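Local coordinates for protein computational Design of Enzyme (Synthetic construct, PDB 3TP4) that is a computationally designed enzyme, intended to carry an activated serine in a catalytic triad and probably built on a glycosyl hydrolase family 26 barrel scaffold, at residues 212-224 / 233-247. Residues are numbered along the deposited sequence; the frame is centred on the assembly and turned at random.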
ATOM      1  N   ASN A 212       0.411   5.496  13.422  1.00 31.42           N
ATOM      2  CA  ASN A 212       0.805   6.527  12.453  1.00 28.52           C
ATOM      3  C   ASN A 212       0.848   6.022  11.006  1.00 30.73           C
ATOM      4  O   ASN A 212       1.580   6.563  10.176  1.00 32.59           O
ATOM      5  CB  ASN A 212       2.139   7.207  12.851  1.00 26.51           C
ATOM      6  CG  ASN A 212       3.293   6.218  12.969  1.00 33.57           C
ATOM      7  OD1 ASN A 212       3.120   5.109  13.469  1.00 33.78           O
ATOM      8  ND2 ASN A 212       4.475   6.614  12.500  1.00 32.42           N
ATOM      9  N   PHE A 213       0.053   4.990  10.713  1.00 31.71           N
ATOM     10  CA  PHE A 213      -0.087   4.482   9.351  1.00 25.02           C
ATOM     11  C   PHE A 213      -1.434   4.840   8.700  1.00 27.86           C
ATOM     12  O   PHE A 213      -2.504   4.773   9.330  1.00 26.08           O
ATOM     13  CB  PHE A 213       0.058   2.956   9.297  1.00 24.07           C
ATOM     14  CG  PHE A 213       1.477   2.459   9.281  1.00 24.77           C
ATOM     15  CD1 PHE A 213       2.538   3.330   9.377  1.00 28.44           C
ATOM     16  CD2 PHE A 213       1.739   1.103   9.156  1.00 26.00           C
ATOM     17  CE1 PHE A 213       3.835   2.862   9.358  1.00 28.50           C
ATOM     18  CE2 PHE A 213       3.029   0.630   9.140  1.00 27.38           C
ATOM     19  CZ  PHE A 213       4.084   1.513   9.240  1.00 30.42           C
ATOM     20  N   LEU A 214      -1.354   5.207   7.426  1.00 22.75           N
ATOM     21  CA  LEU A 214      -2.486   5.162   6.511  1.00 24.22           C
ATOM     22  C   LEU A 214      -2.191   3.978   5.592  1.00 25.44           C
ATOM     23  O   LEU A 214      -1.035   3.711   5.280  1.00 26.27           O
ATOM     24  CB  LEU A 214      -2.586   6.456   5.700  1.00 22.19           C
ATOM     25  CG  LEU A 214      -2.846   7.720   6.523  1.00 23.01           C
ATOM     26  CD1 LEU A 214      -2.896   8.979   5.645  1.00 23.14           C
ATOM     27  CD2 LEU A 214      -4.148   7.576   7.346  1.00 20.20           C
ATOM     28  N   TYR A 215      -3.224   3.254   5.181  1.00 25.50           N
ATOM     29  CA  TYR A 215      -3.016   1.998   4.470  1.00 23.94           C
ATOM     30  C   TYR A 215      -3.346   2.116   2.995  1.00 28.02           C
ATOM     31  O   TYR A 215      -4.466   2.445   2.627  1.00 24.15           O
ATOM     32  CB  TYR A 215      -3.804   0.865   5.140  1.00 21.25           C
ATOM     33  CG  TYR A 215      -3.223   0.504   6.487  1.00 21.50           C
ATOM     34  CD1 TYR A 215      -3.688   1.113   7.655  1.00 23.22           C
ATOM     35  CD2 TYR A 215      -2.186  -0.407   6.587  1.00 25.65           C
ATOM     36  CE1 TYR A 215      -3.151   0.799   8.887  1.00 24.43           C
ATOM     37  CE2 TYR A 215      -1.634  -0.726   7.816  1.00 27.64           C
ATOM     38  CZ  TYR A 215      -2.123  -0.123   8.958  1.00 27.35           C
ATOM     39  OH  TYR A 215      -1.568  -0.444  10.170  1.00 25.34           O
ATOM     40  N   ALA A 216      -2.352   1.858   2.153  1.00 25.43           N
ATOM     41  CA  ALA A 216      -2.533   1.963   0.711  1.00 25.02           C
ATOM     42  C   ALA A 216      -2.590   0.584   0.060  1.00 26.24           C
ATOM     43  O   ALA A 216      -1.945  -0.363   0.513  1.00 25.80           O
ATOM     44  CB  ALA A 216      -1.413   2.811   0.086  1.00 25.85           C
ATOM     45  N   TRP A 217      -3.381   0.492  -1.003  1.00 24.11           N
ATOM     46  CA  TRP A 217      -3.503  -0.712  -1.815  1.00 25.02           C
ATOM     47  C   TRP A 217      -3.682  -0.283  -3.262  1.00 24.64           C
ATOM     48  O   TRP A 217      -4.551   0.527  -3.567  1.00 22.14           O
ATOM     49  CB  TRP A 217      -4.727  -1.521  -1.384  1.00 20.45           C
ATOM     50  CG  TRP A 217      -5.205  -2.547  -2.401  1.00 24.77           C
ATOM     51  CD1 TRP A 217      -4.744  -3.836  -2.559  1.00 21.27           C
ATOM     52  CD2 TRP A 217      -6.249  -2.372  -3.374  1.00 25.25           C
ATOM     53  NE1 TRP A 217      -5.456  -4.471  -3.572  1.00 22.71           N
ATOM     54  CE2 TRP A 217      -6.372  -3.589  -4.088  1.00 22.32           C
ATOM     55  CE3 TRP A 217      -7.089  -1.301  -3.716  1.00 26.60           C
ATOM     56  CZ2 TRP A 217      -7.305  -3.758  -5.113  1.00 21.82           C
ATOM     57  CZ3 TRP A 217      -8.003  -1.470  -4.732  1.00 28.64           C
ATOM     58  CH2 TRP A 217      -8.108  -2.692  -5.421  1.00 20.88           C
ATOM     59  N   GLY A 218      -2.852  -0.816  -4.148  1.00 19.12           N
ATOM     60  CA  GLY A 218      -3.029  -0.613  -5.580  1.00 22.92           C
ATOM     61  C   GLY A 218      -2.759  -1.932  -6.277  1.00 23.13           C
ATOM     62  O   GLY A 218      -1.716  -2.544  -6.044  1.00 24.36           O
ATOM     63  N   PRO A 219      -3.698  -2.393  -7.122  1.00 23.38           N
ATOM     64  CA  PRO A 219      -3.580  -3.756  -7.645  1.00 25.99           C
ATOM     65  C   PRO A 219      -2.774  -3.854  -8.941  1.00 28.38           C
ATOM     66  O   PRO A 219      -2.613  -4.957  -9.459  1.00 26.66           O
ATOM     67  CB  PRO A 219      -5.035  -4.151  -7.893  1.00 21.18           C
ATOM     68  CG  PRO A 219      -5.688  -2.867  -8.279  1.00 26.17           C
ATOM     69  CD  PRO A 219      -5.004  -1.792  -7.442  1.00 22.64           C
ATOM     70  N   GLY A 220      -2.276  -2.729  -9.443  1.00 23.26           N
ATOM     71  CA  GLY A 220      -1.548  -2.722 -10.704  1.00 27.36           C
ATOM     72  C   GLY A 220      -2.095  -1.633 -11.617  1.00 28.48           C
ATOM     73  O   GLY A 220      -2.540  -0.595 -11.140  1.00 24.26           O
ATOM     74  N   GLY A 221      -2.072  -1.871 -12.927  1.00 23.92           N
ATOM     75  CA  GLY A 221      -2.594  -0.908 -13.883  1.00 22.54           C
ATOM     76  C   GLY A 221      -3.025  -1.534 -15.194  1.00 28.80           C
ATOM     77  O   GLY A 221      -2.874  -2.740 -15.396  1.00 27.24           O
ATOM     78  N   GLY A 222      -3.552  -0.698 -16.087  1.00 27.22           N
ATOM     79  CA  GLY A 222      -4.029  -1.143 -17.382  1.00 20.42           C
ATOM     80  C   GLY A 222      -5.277  -1.987 -17.259  1.00 24.92           C
ATOM     81  O   GLY A 222      -5.307  -3.127 -17.727  1.00 27.67           O
ATOM     82  N   PHE A 223      -6.311  -1.428 -16.637  1.00 18.91           N
ATOM     83  CA  PHE A 223      -7.558  -2.155 -16.425  1.00 24.06           C
ATOM     84  C   PHE A 223      -8.638  -1.840 -17.450  1.00 28.52           C
ATOM     85  O   PHE A 223      -9.670  -2.509 -17.489  1.00 26.05           O
ATOM     86  CB  PHE A 223      -8.068  -1.926 -14.988  1.00 25.79           C
ATOM     87  CG  PHE A 223      -7.123  -2.447 -13.939  1.00 25.91           C
ATOM     88  CD1 PHE A 223      -7.021  -3.809 -13.702  1.00 22.59           C
ATOM     89  CD2 PHE A 223      -6.311  -1.580 -13.215  1.00 26.50           C
ATOM     90  CE1 PHE A 223      -6.136  -4.304 -12.753  1.00 27.24           C
ATOM     91  CE2 PHE A 223      -5.423  -2.064 -12.268  1.00 26.77           C
ATOM     92  CZ  PHE A 223      -5.333  -3.427 -12.029  1.00 26.48           C
ATOM     93  N   GLY A 224      -8.406  -0.831 -18.292  1.00 29.75           N
ATOM     94  CA  GLY A 224      -9.408  -0.436 -19.270  1.00 28.90           C
ATOM     95  C   GLY A 224     -10.629   0.119 -18.565  1.00 33.04           C
ATOM     96  O   GLY A 224     -11.752   0.099 -19.090  1.00 31.63           O
ATOM     97  N   THR A 233      -8.718  -8.074  -6.066  1.00 28.75           N
ATOM     98  CA  THR A 233      -7.921  -8.330  -4.876  1.00 24.38           C
ATOM     99  C   THR A 233      -8.155  -7.317  -3.750  1.00 29.48           C
ATOM    100  O   THR A 233      -7.380  -7.256  -2.793  1.00 25.88           O
ATOM    101  CB  THR A 233      -6.411  -8.365  -5.225  1.00 28.67           C
ATOM    102  OG1 THR A 233      -5.971  -7.061  -5.635  1.00 31.99           O
ATOM    103  CG2 THR A 233      -6.148  -9.366  -6.367  1.00 23.16           C
ATOM    104  N   TYR A 234      -9.223  -6.531  -3.863  1.00 25.51           N
ATOM    105  CA  TYR A 234      -9.515  -5.474  -2.898  1.00 28.03           C
ATOM    106  C   TYR A 234      -9.718  -6.023  -1.482  1.00 29.99           C
ATOM    107  O   TYR A 234     -10.565  -6.878  -1.269  1.00 26.20           O
ATOM    108  CB  TYR A 234     -10.776  -4.738  -3.332  1.00 27.32           C
ATOM    109  CG  TYR A 234     -11.166  -3.578  -2.441  1.00 27.09           C
ATOM    110  CD1 TYR A 234     -10.260  -2.556  -2.162  1.00 25.39           C
ATOM    111  CD2 TYR A 234     -12.452  -3.482  -1.912  1.00 28.62           C
ATOM    112  CE1 TYR A 234     -10.619  -1.484  -1.362  1.00 28.30           C
ATOM    113  CE2 TYR A 234     -12.824  -2.406  -1.114  1.00 27.57           C
ATOM    114  CZ  TYR A 234     -11.897  -1.414  -0.840  1.00 25.96           C
ATOM    115  OH  TYR A 234     -12.251  -0.346  -0.050  1.00 24.95           O
ATOM    116  N   PRO A 235      -8.944  -5.527  -0.505  1.00 24.42           N
ATOM    117  CA  PRO A 235      -9.058  -6.059   0.861  1.00 25.26           C
ATOM    118  C   PRO A 235     -10.343  -5.658   1.597  1.00 26.46           C
ATOM    119  O   PRO A 235     -10.718  -6.335   2.554  1.00 27.87           O
ATOM    120  CB  PRO A 235      -7.824  -5.468   1.576  1.00 22.99           C
ATOM    121  CG  PRO A 235      -6.890  -5.126   0.509  1.00 24.61           C
ATOM    122  CD  PRO A 235      -7.765  -4.668  -0.649  1.00 21.76           C
ATOM    123  N   GLY A 236     -10.995  -4.580   1.175  1.00 27.69           N
ATOM    124  CA  GLY A 236     -12.231  -4.153   1.817  1.00 26.77           C
ATOM    125  C   GLY A 236     -12.159  -2.754   2.405  1.00 24.98           C
ATOM    126  O   GLY A 236     -11.081  -2.282   2.768  1.00 23.97           O
ATOM    127  N   ASP A 237     -13.317  -2.108   2.531  1.00 28.88           N
ATOM    128  CA  ASP A 237     -13.398  -0.739   3.038  1.00 29.52           C
ATOM    129  C   ASP A 237     -12.811  -0.557   4.435  1.00 30.48           C
ATOM    130  O   ASP A 237     -12.272   0.505   4.752  1.00 26.19           O
ATOM    131  CB  ASP A 237     -14.845  -0.248   3.053  1.00 29.91           C
ATOM    132  CG  ASP A 237     -15.480  -0.240   1.676  1.00 35.14           C
ATOM    133  OD1 ASP A 237     -14.758  -0.358   0.665  1.00 33.25           O
ATOM    134  OD2 ASP A 237     -16.715  -0.100   1.611  1.00 33.19           O
ATOM    135  N   ALA A 238     -12.915  -1.577   5.281  1.00 28.83           N
ATOM    136  CA  ALA A 238     -12.403  -1.460   6.646  1.00 27.30           C
ATOM    137  C   ALA A 238     -10.885  -1.559   6.699  1.00 26.35           C
ATOM    138  O   ALA A 238     -10.291  -1.452   7.769  1.00 28.86           O
ATOM    139  CB  ALA A 238     -13.023  -2.537   7.542  1.00 28.60           C
ATOM    140  N   PHE A 239     -10.257  -1.768   5.547  1.00 23.93           N
ATOM    141  CA  PHE A 239      -8.829  -2.100   5.523  1.00 28.21           C
ATOM    142  C   PHE A 239      -7.943  -1.189   4.675  1.00 27.01           C
ATOM    143  O   PHE A 239      -6.721  -1.223   4.810  1.00 25.04           O
ATOM    144  CB  PHE A 239      -8.646  -3.557   5.079  1.00 27.15           C
ATOM    145  CG  PHE A 239      -9.271  -4.539   6.019  1.00 25.30           C
ATOM    146  CD1 PHE A 239      -8.605  -4.925   7.166  1.00 28.26           C
ATOM    147  CD2 PHE A 239     -10.538  -5.046   5.777  1.00 22.27           C
ATOM    148  CE1 PHE A 239      -9.182  -5.814   8.066  1.00 26.58           C
ATOM    149  CE2 PHE A 239     -11.126  -5.943   6.663  1.00 28.17           C
ATOM    150  CZ  PHE A 239     -10.436  -6.331   7.812  1.00 25.83           C
ATOM    151  N   VAL A 240      -8.556  -0.386   3.811  1.00 24.11           N
ATOM    152  CA  VAL A 240      -7.814   0.458   2.873  1.00 24.37           C
ATOM    153  C   VAL A 240      -8.187   1.939   3.029  1.00 28.01           C
ATOM    154  O   VAL A 240      -9.374   2.274   3.042  1.00 28.50           O
ATOM    155  CB  VAL A 240      -8.120   0.045   1.416  1.00 24.89           C
ATOM    156  CG1 VAL A 240      -7.407   0.976   0.429  1.00 25.26           C
ATOM    157  CG2 VAL A 240      -7.718  -1.418   1.173  1.00 27.11           C
ATOM    158  N   ASP A 241      -7.184   2.811   3.154  1.00 23.76           N
ATOM    159  CA  ASP A 241      -7.412   4.265   3.168  1.00 23.31           C
ATOM    160  C   ASP A 241      -7.204   4.906   1.787  1.00 25.35           C
ATOM    161  O   ASP A 241      -7.908   5.852   1.417  1.00 24.79           O
ATOM    162  CB  ASP A 241      -6.454   4.962   4.142  1.00 19.78           C
ATOM    163  CG  ASP A 241      -6.703   4.593   5.600  1.00 25.66           C
ATOM    164  OD1 ASP A 241      -7.857   4.738   6.078  1.00 30.18           O
ATOM    165  OD2 ASP A 241      -5.726   4.167   6.263  1.00 24.44           O
ATOM    166  N   VAL A 242      -6.223   4.399   1.045  1.00 20.26           N
ATOM    167  CA  VAL A 242      -5.793   4.996  -0.234  1.00 21.64           C
ATOM    168  C   VAL A 242      -5.822   3.952  -1.350  1.00 26.54           C
ATOM    169  O   VAL A 242      -5.183   2.904  -1.240  1.00 22.83           O
ATOM    170  CB  VAL A 242      -4.339   5.548  -0.152  1.00 24.45           C
ATOM    171  CG1 VAL A 242      -3.846   6.030  -1.529  1.00 25.72           C
ATOM    172  CG2 VAL A 242      -4.229   6.679   0.881  1.00 24.24           C
ATOM    173  N   LEU A 243      -6.546   4.258  -2.426  1.00 20.35           N
ATOM    174  CA  LEU A 243      -6.678   3.357  -3.559  1.00 23.65           C
ATOM    175  C   LEU A 243      -5.717   3.789  -4.647  1.00 22.62           C
ATOM    176  O   LEU A 243      -5.710   4.965  -5.042  1.00 22.08           O
ATOM    177  CB  LEU A 243      -8.104   3.407  -4.110  1.00 23.11           C
ATOM    178  CG  LEU A 243      -9.217   3.142  -3.098  1.00 35.15           C
ATOM    179  CD1 LEU A 243     -10.564   3.499  -3.696  1.00 40.85           C
ATOM    180  CD2 LEU A 243      -9.196   1.699  -2.681  1.00 38.84           C
ATOM    181  N   GLY A 244      -4.927   2.846  -5.149  1.00 23.93           N
ATOM    182  CA  GLY A 244      -3.844   3.178  -6.061  1.00 18.54           C
ATOM    183  C   GLY A 244      -3.958   2.650  -7.483  1.00 22.49           C
ATOM    184  O   GLY A 244      -4.958   2.050  -7.867  1.00 23.16           O
ATOM    185  N   LEU A 245      -2.903   2.890  -8.257  1.00 25.64           N
ATOM    186  CA  LEU A 245      -2.828   2.502  -9.659  1.00 23.87           C
ATOM    187  C   LEU A 245      -1.375   2.624 -10.066  1.00 27.93           C
ATOM    188  O   LEU A 245      -0.741   3.654  -9.807  1.00 25.93           O
ATOM    189  CB  LEU A 245      -3.645   3.457 -10.536  1.00 20.28           C
ATOM    190  CG  LEU A 245      -3.735   3.064 -12.012  1.00 24.24           C
ATOM    191  CD1 LEU A 245      -4.792   1.958 -12.194  1.00 23.76           C
ATOM    192  CD2 LEU A 245      -4.088   4.285 -12.882  1.00 22.68           C
ATOM    193  N   ASP A 246      -0.852   1.588 -10.711  1.00 26.73           N
ATOM    194  CA  ASP A 246       0.552   1.551 -11.115  1.00 24.19           C
ATOM    195  C   ASP A 246       0.648   1.338 -12.621  1.00 30.13           C
ATOM    196  O   ASP A 246       0.231   0.297 -13.130  1.00 28.93           O
ATOM    197  CB  ASP A 246       1.280   0.416 -10.389  1.00 25.71           C
ATOM    198  CG  ASP A 246       1.097   0.476  -8.882  1.00 33.15           C
ATOM    199  OD1 ASP A 246       1.255   1.565  -8.294  1.00 24.29           O
ATOM    200  OD2 ASP A 246       0.773  -0.564  -8.284  1.00 45.05           O
ATOM    201  N   THR A 247       1.199   2.320 -13.327  1.00 26.70           N
ATOM    202  CA  THR A 247       1.266   2.256 -14.776  1.00 29.74           C
ATOM    203  C   THR A 247       2.537   2.896 -15.307  1.00 28.67           C
ATOM    204  O   THR A 247       2.757   4.102 -15.134  1.00 25.79           O
ATOM    205  CB  THR A 247       0.068   2.975 -15.422  1.00 31.14           C
ATOM    206  OG1 THR A 247      -1.142   2.351 -14.993  1.00 33.53           O
ATOM    207  CG2 THR A 247       0.156   2.894 -16.934  1.00 29.83           C
TER
HETATM  208  O   HOH W   1      -5.420   4.193   8.924  1.00 25.50           O
HETATM  209  O   HOH W   2      -3.498   2.479 -16.378  1.00 29.54           O
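The indole of Trp217 packs against segment 233-247, with Pro235 CD over its five-membered ring, 3.6 Å from the centroid and almost on the normal. Beside Pro235, on the same face, Tyr234 turns its ring edge toward the six-membered ring in an edge-to-face pair, planes at 60°. Pro219 CD lies over the rim of the opposite face, while at the indole edge NE1 gives a weak hydrogen bond to Thr233 OG1 (3.4 Å) and CE3 meets Leu243 CD2. With CG anti to the backbone N (chi1 162°), the indole reaches across to residues 233-235. Replacing Trp217 by an alanine would take away the ring faces and NE1, and is likely to leave a gap against Tyr234 and Pro235 and Thr233 OG1 without its weak donor. Tyr234 OH in turn donates to Asp237 OD1, 2.6 Å away, which also pairs with Lys274.

Parallel strand pairing positions the indole: Trp217 N donates to Val242 O (3.0 Å), and Trp217 O receives Gly244 N. Upstream, Tyr215 O accepts both Asp241 N and Val242 N, while Asp241 OD2 takes Tyr215 N through its anti lone pair at 2.9 Å; OD1 is bound by Val9 N. Further on, Asp246 N bonds Gly220 O at 2.8 Å, and Asp246 OD2 forms a salt bridge with Arg171. Strands 213-217 and 242-249, joined through helix 227-230, form a beta-alpha-beta unit of the TIM barrel.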